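Side-chain contacts in Rna-directed RNA polymerase (Infectious pancreatic necrosis virus, PDB 3ZED), which probably copies viral RNA as an RNA-dependent RNA polymerase, found both free and covalently attached to the genomic RNA: residues 169-174 and 462-467; 333-338 and 417-422. One frame throughout, in Å; residues are numbered along the deposited sequence.

Interaction 1: 169-174 and 462-467; sequences NRLLAM and LQLKTY
L171 of helix 164-179 meets L464 of strand 462-465, a helix-on-strand contact in the birnavirus polymerase. The strand is the second arm of the antiparallel hairpin it forms with strand 456-459, and that hairpin belongs to a mixed five-stranded sheet.

The contact is apolar and small, burying 170 Å² in all. In both leucines CG points opposite the carbonyl carbon (chi1 -72° in L171, -52° in L464). Their side chains cross at about a right angle, and the CD1 methyl of each does the touching. Around L464, L52 of helix 45-54 adds a third leucine.

One turn along the helix, M174 comes near Y467, just beyond the strand end. Here the helix offers backbone: M174 O lies 4.3 Å from Y467 CB, too loose to be more than packing. Y467 also touches K175, A178 and T179 of the same helix, and its ring meets Y57 edge-to-face. K465 CG sits over one face of the Y467 ring, nearer its edge than its centre, 3.9 Å from the plane.

The L171 pair is the tighter of the two approaches, with CD1 of L171 3.6 Å from CD1 of L464.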
loop_
_atom_site.group_PDB
_atom_site.type_symbol
_atom_site.label_atom_id
_atom_site.label_comp_id
_atom_site.label_asym_id
_atom_site.label_seq_id
_atom_site.Cartn_x
_atom_site.Cartn_y
_atom_site.Cartn_z
ATOM N N ASN B 169 -9.189 -20.461 -1.236
ATOM C CA ASN B 169 -9.688 -20.381 0.136
ATOM C C ASN B 169 -9.587 -18.950 0.669
ATOM O O ASN B 169 -10.467 -18.512 1.411
ATOM C CB ASN B 169 -8.933 -21.335 1.055
ATOM C CG ASN B 169 -9.451 -22.735 0.958
ATOM O OD1 ASN B 169 -10.557 -23.041 1.401
ATOM N ND2 ASN B 169 -8.672 -23.608 0.349
ATOM N N ARG B 170 -8.531 -18.217 0.262
ATOM C CA ARG B 170 -8.339 -16.808 0.610
ATOM C C ARG B 170 -9.488 -15.965 0.049
ATOM O O ARG B 170 -10.013 -15.101 0.760
ATOM C CB ARG B 170 -6.989 -16.292 0.094
ATOM C CG ARG B 170 -6.724 -14.824 0.367
ATOM C CD ARG B 170 -6.547 -14.532 1.840
ATOM N NE ARG B 170 -6.173 -13.135 2.066
ATOM C CZ ARG B 170 -5.920 -12.617 3.261
ATOM N NH1 ARG B 170 -6.011 -13.368 4.351
ATOM N NH2 ARG B 170 -5.595 -11.338 3.380
ATOM N N LEU B 171 -9.906 -16.241 -1.204
ATOM C CA LEU B 171 -11.024 -15.534 -1.836
ATOM C C LEU B 171 -12.318 -15.701 -1.014
ATOM O O LEU B 171 -13.039 -14.716 -0.812
ATOM C CB LEU B 171 -11.236 -16.002 -3.284
ATOM C CG LEU B 171 -10.199 -15.566 -4.333
ATOM C CD1 LEU B 171 -10.570 -16.140 -5.696
ATOM C CD2 LEU B 171 -10.091 -14.035 -4.435
ATOM N N LEU B 172 -12.577 -16.924 -0.499
ATOM C CA LEU B 172 -13.738 -17.219 0.352
ATOM C C LEU B 172 -13.687 -16.385 1.649
ATOM O O LEU B 172 -14.701 -15.824 2.046
ATOM C CB LEU B 172 -13.815 -18.726 0.710
ATOM C CG LEU B 172 -13.875 -19.750 -0.435
ATOM C CD1 LEU B 172 -14.111 -21.142 0.119
ATOM C CD2 LEU B 172 -14.950 -19.405 -1.471
ATOM N N ALA B 173 -12.509 -16.307 2.290
ATOM C CA ALA B 173 -12.290 -15.523 3.512
ATOM C C ALA B 173 -12.555 -14.007 3.248
ATOM O O ALA B 173 -13.227 -13.361 4.063
ATOM C CB ALA B 173 -10.879 -15.738 4.025
ATOM N N MET B 174 -12.100 -13.476 2.081
ATOM C CA MET B 174 -12.330 -12.071 1.675
ATOM C C MET B 174 -13.826 -11.814 1.507
ATOM O O MET B 174 -14.322 -10.826 2.047
ATOM C CB MET B 174 -11.566 -11.696 0.387
ATOM C CG MET B 174 -10.062 -11.858 0.512
ATOM S SD MET B 174 -9.244 -10.873 1.852
ATOM C CE MET B 174 -8.911 -9.348 0.977
ATOM N N LEU B 462 -10.507 -18.465 -15.403
ATOM C CA LEU B 462 -11.684 -18.036 -14.639
ATOM C C LEU B 462 -11.672 -16.552 -14.282
ATOM O O LEU B 462 -10.739 -16.059 -13.636
ATOM C CB LEU B 462 -11.846 -18.867 -13.338
ATOM C CG LEU B 462 -11.937 -20.399 -13.466
ATOM C CD1 LEU B 462 -11.914 -21.042 -12.121
ATOM C CD2 LEU B 462 -13.206 -20.847 -14.201
ATOM N N GLN B 463 -12.762 -15.857 -14.667
ATOM C CA GLN B 463 -12.970 -14.448 -14.331
ATOM C C GLN B 463 -13.878 -14.432 -13.113
ATOM O O GLN B 463 -15.069 -14.767 -13.192
ATOM C CB GLN B 463 -13.523 -13.664 -15.519
ATOM C CG GLN B 463 -12.443 -13.415 -16.560
ATOM C CD GLN B 463 -12.983 -12.863 -17.844
ATOM O OE1 GLN B 463 -13.881 -12.013 -17.856
ATOM N NE2 GLN B 463 -12.435 -13.339 -18.956
ATOM N N LEU B 464 -13.254 -14.173 -11.959
ATOM C CA LEU B 464 -13.908 -14.217 -10.654
ATOM C C LEU B 464 -14.248 -12.849 -10.132
ATOM O O LEU B 464 -13.551 -11.898 -10.433
ATOM C CB LEU B 464 -12.987 -14.927 -9.637
ATOM C CG LEU B 464 -12.461 -16.297 -10.077
ATOM C CD1 LEU B 464 -11.387 -16.798 -9.141
ATOM C CD2 LEU B 464 -13.612 -17.312 -10.302
ATOM N N LYS B 465 -15.297 -12.764 -9.310
ATOM C CA LYS B 465 -15.675 -11.535 -8.629
ATOM C C LYS B 465 -14.625 -11.185 -7.579
ATOM O O LYS B 465 -14.068 -12.091 -6.945
ATOM C CB LYS B 465 -17.054 -11.728 -7.945
ATOM C CG LYS B 465 -17.653 -10.458 -7.346
ATOM C CD LYS B 465 -18.097 -9.493 -8.466
ATOM C CE LYS B 465 -18.533 -8.181 -7.887
ATOM N NZ LYS B 465 -18.823 -7.200 -8.953
ATOM N N THR B 466 -14.342 -9.888 -7.410
ATOM C CA THR B 466 -13.490 -9.382 -6.337
ATOM C C THR B 466 -14.442 -8.809 -5.276
ATOM O O THR B 466 -15.391 -8.094 -5.616
ATOM C CB THR B 466 -12.472 -8.349 -6.847
ATOM O OG1 THR B 466 -11.605 -8.987 -7.782
ATOM C CG2 THR B 466 -11.617 -7.741 -5.712
ATOM N N TYR B 467 -14.222 -9.167 -4.007
ATOM C CA TYR B 467 -14.983 -8.609 -2.884
ATOM C C TYR B 467 -14.058 -7.597 -2.154
ATOM O O TYR B 467 -12.973 -7.966 -1.687
ATOM C CB TYR B 467 -15.520 -9.714 -1.958
ATOM C CG TYR B 467 -16.563 -10.595 -2.634
ATOM C CD1 TYR B 467 -16.188 -11.729 -3.357
ATOM C CD2 TYR B 467 -17.916 -10.277 -2.576
ATOM C CE1 TYR B 467 -17.141 -12.548 -3.977
ATOM C CE2 TYR B 467 -18.881 -11.094 -3.185
ATOM C CZ TYR B 467 -18.489 -12.227 -3.896
ATOM O OH TYR B 467 -19.419 -13.053 -4.512
#

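Interaction 2: 333-338 and 417-422; sequences SMVSTP and AMMYYL
V335 sets CG1 opposite its backbone N (chi1 -180°), and this branch reaches toward helix 412-426. M419 starts with CG opposite its own carbonyl carbon and bends again at chi2 (-64°). The bend brings its sulfur to the valine, although the first bond of the side chain does not aim there. V335 CG1 stands 3.8 Å from M419 SD, and the two side chains cross at about a right angle.

L422, one turn further along, packs beside the methionine. L422 CD1 lies 4.3 Å from V335 CG1. S336 CA is likewise 4.3 Å from L422 CD1. The leucine therefore reaches both the valine branch and the backbone of the facing helix. All four residues are buried, and the contact is wholly van der Waals.

Within helix 326-340, S333 O accepts two bonds, from T337 N and from T337 OG1 (2.6 Å). The two donors come from opposite faces of the carbonyl plane. The helix is kinked next to this, where P338 has no N-H to give. V335 O bonds to W427 NE1, just past helix 412-426, and W440 of helix 438-452 also touches V335.

The segment axes cross at 57° and approach to 10.8 Å. This is a buried pair of crossing helices with an aliphatic and thioether interface, in the palm region of the birnavirus polymerase.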
loop_
_atom_site.group_PDB
_atom_site.type_symbol
_atom_site.label_atom_id
_atom_site.label_comp_id
_atom_site.label_asym_id
_atom_site.label_seq_id
_atom_site.Cartn_x
_atom_site.Cartn_y
_atom_site.Cartn_z
ATOM N N SER B 333 -2.705 6.633 -10.335
ATOM C CA SER B 333 -1.472 7.179 -9.757
ATOM C C SER B 333 -1.290 8.633 -10.115
ATOM O O SER B 333 -0.694 9.355 -9.320
ATOM C CB SER B 333 -0.255 6.364 -10.184
ATOM O OG SER B 333 -0.391 5.048 -9.680
ATOM N N MET B 334 -1.835 9.078 -11.268
ATOM C CA MET B 334 -1.802 10.486 -11.677
ATOM C C MET B 334 -2.641 11.368 -10.703
ATOM O O MET B 334 -2.364 12.549 -10.565
ATOM C CB MET B 334 -2.309 10.641 -13.116
ATOM C CG MET B 334 -1.264 10.328 -14.148
ATOM S SD MET B 334 -1.923 10.233 -15.836
ATOM C CE MET B 334 -2.300 11.950 -16.153
ATOM N N VAL B 335 -3.630 10.785 -10.013
ATOM C CA VAL B 335 -4.482 11.519 -9.058
ATOM C C VAL B 335 -3.816 11.531 -7.655
ATOM O O VAL B 335 -3.746 12.574 -7.011
ATOM C CB VAL B 335 -5.935 10.928 -9.003
ATOM C CG1 VAL B 335 -6.825 11.691 -8.013
ATOM C CG2 VAL B 335 -6.573 10.885 -10.397
ATOM N N SER B 336 -3.343 10.374 -7.189
ATOM C CA SER B 336 -2.802 10.238 -5.833
ATOM C C SER B 336 -1.354 10.691 -5.632
ATOM O O SER B 336 -1.104 11.438 -4.689
ATOM C CB SER B 336 -2.937 8.801 -5.344
ATOM O OG SER B 336 -2.347 7.891 -6.256
ATOM N N THR B 337 -0.406 10.227 -6.470
ATOM C CA THR B 337 1.023 10.447 -6.249
ATOM C C THR B 337 1.439 11.936 -6.269
ATOM O O THR B 337 2.206 12.271 -5.371
ATOM C CB THR B 337 1.907 9.557 -7.135
ATOM O OG1 THR B 337 1.720 9.878 -8.497
ATOM C CG2 THR B 337 1.628 8.061 -6.936
ATOM N N PRO B 338 0.932 12.868 -7.134
ATOM C CA PRO B 338 1.379 14.278 -7.021
ATOM C C PRO B 338 0.960 14.919 -5.688
ATOM O O PRO B 338 1.657 15.805 -5.200
ATOM C CB PRO B 338 0.706 14.969 -8.226
ATOM C CG PRO B 338 0.397 13.867 -9.174
ATOM C CD PRO B 338 0.012 12.711 -8.281
ATOM N N ALA B 417 -15.120 8.576 -1.656
ATOM C CA ALA B 417 -14.933 9.582 -0.593
ATOM C C ALA B 417 -13.452 10.019 -0.523
ATOM O O ALA B 417 -13.172 11.203 -0.319
ATOM C CB ALA B 417 -15.399 9.035 0.750
ATOM N N MET B 418 -12.513 9.081 -0.748
ATOM C CA MET B 418 -11.074 9.409 -0.789
ATOM C C MET B 418 -10.803 10.308 -2.021
ATOM O O MET B 418 -10.064 11.290 -1.906
ATOM C CB MET B 418 -10.210 8.139 -0.815
ATOM C CG MET B 418 -8.694 8.414 -0.969
ATOM S SD MET B 418 -7.999 9.611 0.217
ATOM C CE MET B 418 -8.327 8.764 1.804
ATOM N N MET B 419 -11.418 9.981 -3.179
ATOM C CA MET B 419 -11.305 10.772 -4.421
ATOM C C MET B 419 -11.841 12.187 -4.199
ATOM O O MET B 419 -11.237 13.155 -4.675
ATOM C CB MET B 419 -12.050 10.089 -5.596
ATOM C CG MET B 419 -11.265 8.950 -6.213
ATOM S SD MET B 419 -9.717 9.499 -6.970
ATOM C CE MET B 419 -9.431 8.153 -8.128
ATOM N N TYR B 420 -12.958 12.304 -3.442
ATOM C CA TYR B 420 -13.540 13.596 -3.081
ATOM C C TYR B 420 -12.506 14.422 -2.286
ATOM O O TYR B 420 -12.277 15.582 -2.600
ATOM C CB TYR B 420 -14.835 13.386 -2.272
ATOM C CG TYR B 420 -15.435 14.672 -1.752
ATOM C CD1 TYR B 420 -16.323 15.415 -2.529
ATOM C CD2 TYR B 420 -15.113 15.154 -0.483
ATOM C CE1 TYR B 420 -16.849 16.620 -2.072
ATOM C CE2 TYR B 420 -15.631 16.361 -0.018
ATOM C CZ TYR B 420 -16.509 17.085 -0.813
ATOM O OH TYR B 420 -17.038 18.269 -0.357
ATOM N N TYR B 421 -11.887 13.805 -1.259
ATOM C CA TYR B 421 -10.890 14.447 -0.402
ATOM C C TYR B 421 -9.665 14.913 -1.204
ATOM O O TYR B 421 -9.230 16.051 -1.034
ATOM C CB TYR B 421 -10.469 13.496 0.729
ATOM C CG TYR B 421 -9.435 14.090 1.656
ATOM C CD1 TYR B 421 -9.738 15.179 2.466
ATOM C CD2 TYR B 421 -8.153 13.560 1.727
ATOM C CE1 TYR B 421 -8.785 15.744 3.308
ATOM C CE2 TYR B 421 -7.190 14.108 2.573
ATOM C CZ TYR B 421 -7.507 15.209 3.352
ATOM O OH TYR B 421 -6.575 15.735 4.203
ATOM N N LEU B 422 -9.142 14.065 -2.103
ATOM C CA LEU B 422 -7.985 14.412 -2.931
ATOM C C LEU B 422 -8.294 15.553 -3.912
ATOM O O LEU B 422 -7.465 16.439 -4.087
ATOM C CB LEU B 422 -7.489 13.185 -3.714
ATOM C CG LEU B 422 -6.882 12.000 -2.902
ATOM C CD1 LEU B 422 -6.548 10.854 -3.817
ATOM C CD2 LEU B 422 -5.601 12.402 -2.172
#

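From the N terminus, the first of the four segments, 169-174, comes on helix 164-179. The chain later reaches helix 326-340, helix 412-426 and finally strand 462-465. Interaction 2 closes a loop of 78 residues, which includes the antiparallel strands 382-386, 389-394 and 397-403. Interaction 1 closes a wider one of 287 residues that encloses the first whole, so the two nest and do not cross. Interaction 1 ties a helix to the mixed sheet, and interaction 2 ties two helices together. Their centres lie 27 Å apart and their nearest atoms about 16 Å. All four segments belong to the palm region of the polymerase.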